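Local coordinates for protein L-amino acid deaminase (Proteus vulgaris, PDB 5HXW) that probably catalyses the oxidative deamination of L-amino acids as a membrane-bound flavoprotein with bound FAD, at residues A83-M88 against F151-I156; S243-Q248 against V349-Q354. All blocks are in the same frame, centred on the assembly; numbering follows the deposited sequence.

Interaction 1: residues A83-M88 against F151-I156; sequences AISYKM and FKTRII
S85 faces F151 and T153, and its backbone N is hydrogen-bonded to OE2 of E178, a residue of strand 174-178 that the side chains of Y86 and T153 also touch. E178 therefore touches both segments, which bury just 102 Å² between them. Across the gap S85 OG lies 4.4 Å from F151 CE1, obliquely to that ring, while K100 NZ gives the hydroxyl a weak hydrogen bond. The methyl of T153 makes the closest touch: its CG2 is 4.0 Å from Y86 CD1 and arrives at the ring edge, within the ring plane. With CG anti to its backbone N (chi1 -157°), Y86 swings its ring over to T153, and the two side chains cross at about a right angle. A type II turn from S85 to M88 redirects the chain here; K87 takes the positive phi (59°) expected at its third position, and the closing bond from M88 N to S85 O, 3.3 Å, is weak. The contact lays the loop following strand 82-83 against the start of strand 153-157; both strands belong to the large mixed sheet, the first paired with 182-183 and the second with 174-178, beside the FAD-binding part of this oxidoreductase family.

Interaction 2: residues S243-Q248 against V349-Q354; sequences SRLFMQ and VSPFEQ. With FAD (flavin-adenine dinucleotide), chain G.
F352 pushes its ring into the hollow between L245 and F246, where the ring edge meets the backbone of helix 243-248. F246 N lies in the plane of that ring, 3.5 Å from F352 CZ, and F246 CB follows at 3.7 Å from the same CZ. The F246 side chain crosses F352 at about a right angle, so that F352 CE2 comes to the edge of the F246 ring, 3.8 Å from F246 CD1. L245 forms the other wall of the hollow: its CG is anti to the backbone N (chi1 -170°), which carries CD2 to within 3.7 Å of P351 CB and 4.0 Å of F352 CE1. One methyl therefore packs on two consecutive residues at the start of helix 351-354, while W344 also touches P351. Over one face of F352 stands the adenine amino group of FAD, with N6A 3.2 Å above the ring plane near its centre; F246 flanks the same amine obliquely. S350, the N-cap, holds the start of the short helix through its N, which bonds to E353 OE1 at 168°, the half of a capping box supplied by the glutamate. S350 OG donates to the same oxygen along its anti lone pair, and R211 adds a salt bridge to it. F246 also touches A210, whose O is hydrogen-bonded to FAD. With F352 under the amine and F246 beside it, the two phenylalanines form an apolar wall at the adenine amino group, at one end of a dinucleotide pocket in a Rossmann-type FAD-binding fold.

Overall arrangement
Interactions 1 and 2 lie on opposite sides of the chain's centre, with their own centres 38 Å apart and their nearest atoms about 20 Å apart, and they share no helix or strand. Interaction 2 is buried at all four touching residues; interaction 1 is buried too, except that F151 is partly exposed. Interaction 2 joins two helices directly, covers nearly twice the area (199 against 102 Å²), and includes the cofactor at its adenine end. Interaction 1 joins a loop to a strand and stands back from the ligand: the S85 side chain is about 11 Å from FAD, toward the flavin end. Chemistry follows place: 243-248 with 349-354 is apolar and aromatic, whereas 83-88 with 151-156 mixes methyl-on-ring and hydroxyl-near-ring approaches beside a charged sheet residue.

Interaction 1: residues A83-M88 against F151-I156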
ATOM      1  N   ALA A  83       6.314  -0.069  -8.322  1.00 64.26           N
ATOM      2  CA  ALA A  83       6.008   1.360  -8.280  1.00 64.22           C
ATOM      3  C   ALA A  83       5.730   1.844  -9.692  1.00 64.96           C
ATOM      4  O   ALA A  83       6.655   2.155 -10.451  1.00 66.47           O
ATOM      5  CB  ALA A  83       7.142   2.149  -7.636  1.00 63.98           C
ATOM      6  N   ILE A  84       4.447   1.878 -10.047  1.00 64.62           N
ATOM      7  CA  ILE A  84       4.035   2.170 -11.424  1.00 65.86           C
ATOM      8  C   ILE A  84       3.018   3.307 -11.529  1.00 66.77           C
ATOM      9  O   ILE A  84       2.197   3.507 -10.629  1.00 66.73           O
ATOM     10  CB  ILE A  84       3.525   0.907 -12.178  1.00 65.43           C
ATOM     11  CG1 ILE A  84       2.253   0.325 -11.534  1.00 63.96           C
ATOM     12  CG2 ILE A  84       4.630  -0.141 -12.267  1.00 65.11           C
ATOM     13  CD1 ILE A  84       1.306  -0.334 -12.518  1.00 64.09           C
ATOM     14  N   SER A  85       3.106   4.056 -12.626  1.00 67.76           N
ATOM     15  CA  SER A  85       2.134   5.098 -12.944  1.00 68.06           C
ATOM     16  C   SER A  85       1.154   4.630 -14.022  1.00 68.91           C
ATOM     17  O   SER A  85       0.233   5.360 -14.375  1.00 69.69           O
ATOM     18  CB  SER A  85       2.847   6.382 -13.380  1.00 69.03           C
ATOM     19  OG  SER A  85       3.574   6.184 -14.582  1.00 70.37           O
ATOM     20  N   TYR A  86       1.359   3.404 -14.512  1.00 69.28           N
ATOM     21  CA  TYR A  86       0.625   2.820 -15.644  1.00 70.58           C
ATOM     22  C   TYR A  86      -0.879   2.722 -15.399  1.00 71.12           C
ATOM     23  O   TYR A  86      -1.311   2.294 -14.322  1.00 69.58           O
ATOM     24  CB  TYR A  86       1.197   1.434 -15.958  1.00 69.80           C
ATOM     25  CG  TYR A  86       0.958   0.934 -17.363  1.00 70.94           C
ATOM     26  CD1 TYR A  86       1.721   1.409 -18.440  1.00 72.59           C
ATOM     27  CD2 TYR A  86      -0.013  -0.040 -17.617  1.00 70.68           C
ATOM     28  CE1 TYR A  86       1.506   0.939 -19.732  1.00 74.09           C
ATOM     29  CE2 TYR A  86      -0.234  -0.517 -18.902  1.00 72.22           C
ATOM     30  CZ  TYR A  86       0.525  -0.027 -19.955  1.00 73.88           C
ATOM     31  OH  TYR A  86       0.301  -0.505 -21.223  1.00 75.06           O
ATOM     32  N   LYS A  87      -1.654   3.142 -16.402  1.00 73.82           N
ATOM     33  CA  LYS A  87      -3.134   3.127 -16.392  1.00 75.64           C
ATOM     34  C   LYS A  87      -3.822   3.934 -15.266  1.00 75.49           C
ATOM     35  O   LYS A  87      -5.052   3.885 -15.132  1.00 75.62           O
ATOM     36  CB  LYS A  87      -3.674   1.685 -16.429  1.00 75.60           C
ATOM     37  CG  LYS A  87      -3.621   1.013 -17.792  1.00 77.81           C
ATOM     38  CD  LYS A  87      -4.086  -0.429 -17.674  1.00 78.30           C
ATOM     39  CE  LYS A  87      -4.599  -0.969 -18.998  1.00 80.71           C
ATOM     40  NZ  LYS A  87      -5.454  -2.171 -18.784  1.00 80.89           N
ATOM     41  N   MET A  88      -3.035   4.677 -14.479  1.00 75.15           N
ATOM     42  CA  MET A  88      -3.550   5.459 -13.348  1.00 75.18           C
ATOM     43  C   MET A  88      -4.398   6.644 -13.817  1.00 77.04           C
ATOM     44  O   MET A  88      -3.994   7.353 -14.747  1.00 77.92           O
ATOM     45  CB  MET A  88      -2.417   5.954 -12.434  1.00 74.61           C
ATOM     46  CG  MET A  88      -1.637   4.860 -11.716  1.00 73.18           C
ATOM     47  SD  MET A  88      -2.594   3.916 -10.518  1.00 71.91           S
ATOM     48  CE  MET A  88      -1.978   2.269 -10.857  1.00 70.51           C
ATOM     49  N   PHE A 151       8.206  12.156 -18.475  1.00 90.77           N
ATOM     50  CA  PHE A 151       7.348  10.978 -18.571  1.00 88.16           C
ATOM     51  C   PHE A 151       7.989   9.967 -19.522  1.00 88.68           C
ATOM     52  O   PHE A 151       8.293  10.294 -20.675  1.00 90.89           O
ATOM     53  CB  PHE A 151       5.955  11.411 -19.048  1.00 88.35           C
ATOM     54  CG  PHE A 151       4.965  10.287 -19.206  1.00 87.02           C
ATOM     55  CD1 PHE A 151       4.428   9.635 -18.089  1.00 84.49           C
ATOM     56  CD2 PHE A 151       4.533   9.903 -20.480  1.00 88.22           C
ATOM     57  CE1 PHE A 151       3.501   8.609 -18.242  1.00 83.43           C
ATOM     58  CE2 PHE A 151       3.606   8.877 -20.638  1.00 87.31           C
ATOM     59  CZ  PHE A 151       3.086   8.233 -19.517  1.00 85.11           C
ATOM     60  N   LYS A 152       8.194   8.747 -19.026  1.00 86.67           N
ATOM     61  CA  LYS A 152       8.973   7.724 -19.737  1.00 86.58           C
ATOM     62  C   LYS A 152       8.212   6.409 -19.974  1.00 84.80           C
ATOM     63  O   LYS A 152       8.715   5.320 -19.669  1.00 84.02           O
ATOM     64  CB  LYS A 152      10.305   7.476 -19.009  1.00 86.91           C
ATOM     65  CG  LYS A 152      11.323   8.604 -19.137  1.00 89.07           C
ATOM     66  CD  LYS A 152      12.460   8.456 -18.133  1.00 89.31           C
ATOM     67  CE  LYS A 152      13.643   7.683 -18.699  1.00 90.42           C
ATOM     68  NZ  LYS A 152      14.537   8.546 -19.518  1.00 93.00           N
ATOM     69  N   THR A 153       7.003   6.521 -20.527  1.00 83.99           N
ATOM     70  CA  THR A 153       6.187   5.356 -20.891  1.00 82.76           C
ATOM     71  C   THR A 153       5.809   5.427 -22.368  1.00 84.76           C
ATOM     72  O   THR A 153       5.310   6.452 -22.840  1.00 86.38           O
ATOM     73  CB  THR A 153       4.922   5.236 -20.010  1.00 80.85           C
ATOM     74  OG1 THR A 153       5.292   5.280 -18.628  1.00 78.86           O
ATOM     75  CG2 THR A 153       4.164   3.934 -20.285  1.00 80.17           C
ATOM     76  N   ARG A 154       6.059   4.333 -23.084  1.00 85.03           N
ATOM     77  CA  ARG A 154       5.789   4.252 -24.522  1.00 87.52           C
ATOM     78  C   ARG A 154       5.432   2.831 -24.967  1.00 88.06           C
ATOM     79  O   ARG A 154       5.739   1.857 -24.276  1.00 86.51           O
ATOM     80  CB  ARG A 154       6.977   4.807 -25.335  1.00 88.63           C
ATOM     81  CG  ARG A 154       8.241   3.959 -25.287  1.00 87.85           C
ATOM     82  CD  ARG A 154       9.484   4.759 -25.635  1.00 88.46           C
ATOM     83  NE  ARG A 154      10.678   3.912 -25.628  1.00 88.29           N
ATOM     84  CZ  ARG A 154      11.427   3.648 -24.557  1.00 86.68           C
ATOM     85  NH1 ARG A 154      11.128   4.158 -23.364  1.00 84.91           N
ATOM     86  NH2 ARG A 154      12.487   2.860 -24.679  1.00 86.81           N
ATOM     87  N   ILE A 155       4.779   2.738 -26.124  1.00 90.60           N
ATOM     88  CA  ILE A 155       4.421   1.466 -26.755  1.00 91.57           C
ATOM     89  C   ILE A 155       5.670   0.928 -27.452  1.00 92.38           C
ATOM     90  O   ILE A 155       6.342   1.672 -28.173  1.00 95.03           O
ATOM     91  CB  ILE A 155       3.264   1.635 -27.783  1.00 94.10           C
ATOM     92  CG1 ILE A 155       2.115   2.498 -27.227  1.00 93.97           C
ATOM     93  CG2 ILE A 155       2.719   0.284 -28.225  1.00 94.58           C
ATOM     94  CD1 ILE A 155       2.158   3.959 -27.644  1.00 95.57           C
ATOM     95  N   ILE A 156       5.994  -0.345 -27.221  1.00 90.92           N
ATOM     96  CA  ILE A 156       7.168  -0.973 -27.855  1.00 91.83           C
ATOM     97  C   ILE A 156       6.836  -2.231 -28.660  1.00 93.44           C
ATOM     98  O   ILE A 156       5.955  -3.011 -28.284  1.00 92.31           O
ATOM     99  CB  ILE A 156       8.342  -1.244 -26.870  1.00 89.70           C
ATOM    100  CG1 ILE A 156       7.926  -2.206 -25.745  1.00 87.52           C
ATOM    101  CG2 ILE A 156       8.920   0.067 -26.340  1.00 88.79           C
ATOM    102  CD1 ILE A 156       9.078  -2.920 -25.070  1.00 87.04           C
TER

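Interaction 2: residues S243-Q248 against V349-Q354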
ATOM      1  N   SER A 243      -8.172   1.376   9.982  1.00 60.67           N
ATOM      2  CA  SER A 243      -8.478   2.809  10.073  1.00 61.84           C
ATOM      3  C   SER A 243      -9.972   3.126  10.218  1.00 63.38           C
ATOM      4  O   SER A 243     -10.340   4.018  10.993  1.00 65.36           O
ATOM      5  CB  SER A 243      -7.880   3.567   8.889  1.00 61.44           C
ATOM      6  OG  SER A 243      -6.465   3.522   8.918  1.00 60.00           O
ATOM      7  N   ARG A 244     -10.814   2.395   9.485  1.00 63.13           N
ATOM      8  CA  ARG A 244     -12.271   2.508   9.607  1.00 63.80           C
ATOM      9  C   ARG A 244     -12.742   2.244  11.043  1.00 64.75           C
ATOM     10  O   ARG A 244     -13.508   3.041  11.607  1.00 67.18           O
ATOM     11  CB  ARG A 244     -12.991   1.565   8.627  1.00 62.94           C
ATOM     12  CG  ARG A 244     -14.471   1.427   8.937  1.00 63.15           C
ATOM     13  CD  ARG A 244     -15.262   0.563   7.978  1.00 62.67           C
ATOM     14  NE  ARG A 244     -16.622   0.399   8.500  1.00 63.55           N
ATOM     15  CZ  ARG A 244     -17.622   1.274   8.351  1.00 64.26           C
ATOM     16  NH1 ARG A 244     -17.453   2.406   7.675  1.00 63.98           N
ATOM     17  NH2 ARG A 244     -18.806   1.007   8.886  1.00 65.30           N
ATOM     18  N   LEU A 245     -12.269   1.136  11.615  1.00 63.71           N
ATOM     19  CA  LEU A 245     -12.644   0.701  12.961  1.00 64.63           C
ATOM     20  C   LEU A 245     -12.223   1.701  14.045  1.00 66.17           C
ATOM     21  O   LEU A 245     -12.956   1.904  15.018  1.00 67.72           O
ATOM     22  CB  LEU A 245     -12.084  -0.701  13.243  1.00 63.70           C
ATOM     23  CG  LEU A 245     -12.498  -1.502  14.487  1.00 64.77           C
ATOM     24  CD1 LEU A 245     -13.996  -1.775  14.558  1.00 65.59           C
ATOM     25  CD2 LEU A 245     -11.724  -2.809  14.518  1.00 63.86           C
ATOM     26  N   PHE A 246     -11.057   2.326  13.862  1.00 65.79           N
ATOM     27  CA  PHE A 246     -10.577   3.382  14.760  1.00 66.36           C
ATOM     28  C   PHE A 246     -11.488   4.613  14.737  1.00 68.04           C
ATOM     29  O   PHE A 246     -11.807   5.167  15.790  1.00 69.58           O
ATOM     30  CB  PHE A 246      -9.124   3.765  14.430  1.00 65.25           C
ATOM     31  CG  PHE A 246      -8.477   4.647  15.465  1.00 65.44           C
ATOM     32  CD1 PHE A 246      -7.877   4.093  16.598  1.00 65.38           C
ATOM     33  CD2 PHE A 246      -8.471   6.037  15.314  1.00 66.56           C
ATOM     34  CE1 PHE A 246      -7.290   4.909  17.560  1.00 66.70           C
ATOM     35  CE2 PHE A 246      -7.886   6.858  16.274  1.00 67.62           C
ATOM     36  CZ  PHE A 246      -7.293   6.292  17.397  1.00 67.61           C
ATOM     37  N   MET A 247     -11.905   5.023  13.540  1.00 68.52           N
ATOM     38  CA  MET A 247     -12.765   6.201  13.370  1.00 70.42           C
ATOM     39  C   MET A 247     -14.241   5.917  13.685  1.00 72.12           C
ATOM     40  O   MET A 247     -15.015   6.852  13.942  1.00 73.45           O
ATOM     41  CB  MET A 247     -12.607   6.799  11.968  1.00 70.17           C
ATOM     42  CG  MET A 247     -11.196   7.257  11.604  1.00 69.64           C
ATOM     43  SD  MET A 247     -10.442   8.449  12.733  1.00 71.13           S
ATOM     44  CE  MET A 247     -11.440   9.913  12.445  1.00 73.11           C
ATOM     45  N   GLN A 248     -14.620   4.637  13.656  1.00 71.47           N
ATOM     46  CA  GLN A 248     -15.947   4.187  14.089  1.00 72.82           C
ATOM     47  C   GLN A 248     -16.222   4.504  15.555  1.00 73.63           C
ATOM     48  O   GLN A 248     -17.294   5.013  15.887  1.00 75.31           O
ATOM     49  CB  GLN A 248     -16.116   2.688  13.861  1.00 72.49           C
ATOM     50  CG  GLN A 248     -17.087   2.334  12.754  1.00 72.93           C
ATOM     51  CD  GLN A 248     -17.666   0.946  12.926  1.00 73.44           C
ATOM     52  OE1 GLN A 248     -16.935  -0.039  13.070  1.00 72.78           O
ATOM     53  NE2 GLN A 248     -18.989   0.858  12.909  1.00 74.36           N
ATOM     54  N   VAL A 349     -10.422  -3.474  26.764  1.00 84.72           N
ATOM     55  CA  VAL A 349      -9.760  -4.159  25.647  1.00 81.86           C
ATOM     56  C   VAL A 349     -10.456  -3.875  24.307  1.00 79.83           C
ATOM     57  O   VAL A 349     -11.622  -4.228  24.108  1.00 79.33           O
ATOM     58  CB  VAL A 349      -9.622  -5.682  25.924  1.00 82.42           C
ATOM     59  CG1 VAL A 349      -9.065  -6.430  24.718  1.00 81.30           C
ATOM     60  CG2 VAL A 349      -8.739  -5.927  27.143  1.00 83.47           C
ATOM     61  N   SER A 350      -9.715  -3.221  23.410  1.00 78.14           N
ATOM     62  CA  SER A 350     -10.199  -2.818  22.086  1.00 76.12           C
ATOM     63  C   SER A 350     -10.064  -3.970  21.085  1.00 75.08           C
ATOM     64  O   SER A 350      -9.302  -4.906  21.342  1.00 75.10           O
ATOM     65  CB  SER A 350      -9.425  -1.587  21.599  1.00 75.02           C
ATOM     66  OG  SER A 350      -8.048  -1.872  21.437  1.00 74.53           O
ATOM     67  N   PRO A 351     -10.790  -3.907  19.938  1.00 74.78           N
ATOM     68  CA  PRO A 351     -10.650  -4.953  18.911  1.00 74.09           C
ATOM     69  C   PRO A 351      -9.242  -5.047  18.316  1.00 74.07           C
ATOM     70  O   PRO A 351      -8.867  -6.104  17.803  1.00 74.30           O
ATOM     71  CB  PRO A 351     -11.645  -4.527  17.831  1.00 73.30           C
ATOM     72  CG  PRO A 351     -12.620  -3.650  18.528  1.00 74.68           C
ATOM     73  CD  PRO A 351     -11.808  -2.914  19.543  1.00 75.04           C
ATOM     74  N   PHE A 352      -8.480  -3.952  18.399  1.00 74.40           N
ATOM     75  CA  PHE A 352      -7.073  -3.913  17.980  1.00 74.50           C
ATOM     76  C   PHE A 352      -6.179  -4.799  18.851  1.00 76.07           C
ATOM     77  O   PHE A 352      -5.074  -5.161  18.441  1.00 75.37           O
ATOM     78  CB  PHE A 352      -6.536  -2.476  17.990  1.00 73.55           C
ATOM     79  CG  PHE A 352      -7.424  -1.480  17.301  1.00 72.84           C
ATOM     80  CD1 PHE A 352      -7.637  -1.541  15.920  1.00 71.65           C
ATOM     81  CD2 PHE A 352      -8.042  -0.466  18.031  1.00 73.22           C
ATOM     82  CE1 PHE A 352      -8.458  -0.614  15.287  1.00 71.27           C
ATOM     83  CE2 PHE A 352      -8.855   0.466  17.400  1.00 72.89           C
ATOM     84  CZ  PHE A 352      -9.066   0.389  16.030  1.00 71.91           C
ATOM     85  N   GLU A 353      -6.655  -5.116  20.056  1.00 77.78           N
ATOM     86  CA  GLU A 353      -5.988  -6.056  20.958  1.00 79.31           C
ATOM     87  C   GLU A 353      -6.594  -7.454  20.804  1.00 80.11           C
ATOM     88  O   GLU A 353      -5.873  -8.458  20.829  1.00 80.84           O
ATOM     89  CB  GLU A 353      -6.103  -5.586  22.412  1.00 80.85           C
ATOM     90  CG  GLU A 353      -5.490  -4.221  22.698  1.00 80.59           C
ATOM     91  CD  GLU A 353      -6.098  -3.550  23.917  1.00 82.55           C
ATOM     92  OE1 GLU A 353      -6.845  -2.566  23.733  1.00 82.08           O
ATOM     93  OE2 GLU A 353      -5.840  -4.008  25.053  1.00 83.63           O
ATOM     94  N   GLN A 354      -7.917  -7.493  20.634  1.00 80.88           N
ATOM     95  CA  GLN A 354      -8.702  -8.727  20.496  1.00 81.76           C
ATOM     96  C   GLN A 354      -8.390  -9.483  19.197  1.00 79.05           C
ATOM     97  O   GLN A 354      -8.380 -10.717  19.172  1.00 78.59           O
ATOM     98  CB  GLN A 354     -10.193  -8.385  20.558  1.00 84.45           C
ATOM     99  CG  GLN A 354     -11.098  -9.504  21.053  1.00 88.30           C
ATOM    100  CD  GLN A 354     -12.498  -9.013  21.375  1.00 90.63           C
ATOM    101  OE1 GLN A 354     -13.239  -8.579  20.489  1.00 91.14           O
ATOM    102  NE2 GLN A 354     -12.870  -9.080  22.649  1.00 92.08           N
TER
HETATM  103  PA  FAD G 501      -0.115  -0.934   6.813  1.00 57.05           P
HETATM  104  O1A FAD G 501      -0.984  -2.144   7.046  1.00 57.95           O
HETATM  105  O2A FAD G 501       1.212  -1.121   6.144  1.00 57.75           O
HETATM  106  O5B FAD G 501       0.131  -0.203   8.218  1.00 58.36           O
HETATM  107  C5B FAD G 501      -0.922  -0.036   9.157  1.00 57.69           C
HETATM  108  C4B FAD G 501      -0.377  -0.372  10.530  1.00 58.00           C
HETATM  109  O4B FAD G 501      -1.179   0.243  11.534  1.00 58.36           O
HETATM  110  C3B FAD G 501      -0.405  -1.868  10.794  1.00 57.66           C
HETATM  111  O3B FAD G 501       0.938  -2.274  11.072  1.00 57.25           O
HETATM  112  C2B FAD G 501      -1.313  -2.031  12.005  1.00 58.12           C
HETATM  113  O2B FAD G 501      -0.838  -3.019  12.918  1.00 58.81           O
HETATM  114  C1B FAD G 501      -1.287  -0.653  12.637  1.00 58.69           C
HETATM  115  N9A FAD G 501      -2.490  -0.310  13.429  1.00 59.72           N
HETATM  116  C8A FAD G 501      -3.772  -0.377  13.014  1.00 59.53           C
HETATM  117  N7A FAD G 501      -4.623   0.027  13.986  1.00 60.35           N
HETATM  118  C5A FAD G 501      -3.877   0.362  15.052  1.00 61.00           C
HETATM  119  C6A FAD G 501      -4.141   0.870  16.419  1.00 62.29           C
HETATM  120  N6A FAD G 501      -5.411   1.097  16.819  1.00 62.86           N
HETATM  121  N1A FAD G 501      -3.080   1.103  17.234  1.00 62.74           N
HETATM  122  C2A FAD G 501      -1.810   0.885  16.831  1.00 62.17           C
HETATM  123  N3A FAD G 501      -1.496   0.420  15.601  1.00 60.67           N
HETATM  124  C4A FAD G 501      -2.467   0.149  14.683  1.00 60.39           C
HETATM  125  N1  FAD G 501       1.494  -1.089  -3.262  1.00 58.67           N
HETATM  126  C2  FAD G 501       2.304  -0.711  -4.281  1.00 59.12           C
HETATM  127  O2  FAD G 501       2.645   0.489  -4.343  1.00 59.33           O
HETATM  128  N3  FAD G 501       2.735  -1.580  -5.219  1.00 59.95           N
HETATM  129  C4  FAD G 501       2.396  -2.885  -5.205  1.00 60.14           C
HETATM  130  O4  FAD G 501       2.822  -3.665  -6.091  1.00 61.17           O
HETATM  131  C4X FAD G 501       1.511  -3.380  -4.110  1.00 58.51           C
HETATM  132  N5  FAD G 501       1.116  -4.673  -4.011  1.00 58.53           N
HETATM  133  C5X FAD G 501       0.297  -5.094  -3.008  1.00 57.70           C
HETATM  134  C6  FAD G 501      -0.096  -6.435  -2.925  1.00 57.42           C
HETATM  135  C7  FAD G 501      -0.922  -6.875  -1.888  1.00 56.73           C
HETATM  136  C7M FAD G 501      -1.326  -8.329  -1.832  1.00 56.73           C
HETATM  137  C8  FAD G 501      -1.389  -5.896  -0.858  1.00 56.47           C
HETATM  138  C8M FAD G 501      -2.276  -6.273   0.296  1.00 56.48           C
HETATM  139  C9  FAD G 501      -0.999  -4.569  -0.942  1.00 56.48           C
HETATM  140  C9A FAD G 501      -0.176  -4.123  -1.973  1.00 56.96           C
HETATM  141  N10 FAD G 501       0.234  -2.766  -2.045  1.00 57.36           N
HETATM  142  C10 FAD G 501       1.069  -2.368  -3.115  1.00 57.97           C
HETATM  143  C1' FAD G 501      -0.251  -1.785  -1.065  1.00 56.37           C
HETATM  144  C2' FAD G 501       0.625  -1.421   0.110  1.00 55.56           C
HETATM  145  O2' FAD G 501       1.024  -2.608   0.799  1.00 54.83           O
HETATM  146  C3' FAD G 501      -0.235  -0.576   1.049  1.00 56.33           C
HETATM  147  O3' FAD G 501      -1.064   0.359   0.323  1.00 55.88           O
HETATM  148  C4' FAD G 501       0.600   0.158   2.094  1.00 56.58           C
HETATM  149  O4' FAD G 501       1.392  -0.764   2.867  1.00 56.55           O
HETATM  150  C5' FAD G 501      -0.329   0.928   3.015  1.00 56.36           C
HETATM  151  O5' FAD G 501       0.407   1.320   4.161  1.00 57.13           O
HETATM  152  P   FAD G 501      -0.334   1.596   5.550  1.00 56.59           P
HETATM  153  O1P FAD G 501       0.737   2.057   6.498  1.00 58.07           O
HETATM  154  O2P FAD G 501      -1.514   2.492   5.291  1.00 58.78           O
HETATM  155  O3P FAD G 501      -0.941   0.167   5.983  1.00 57.01           O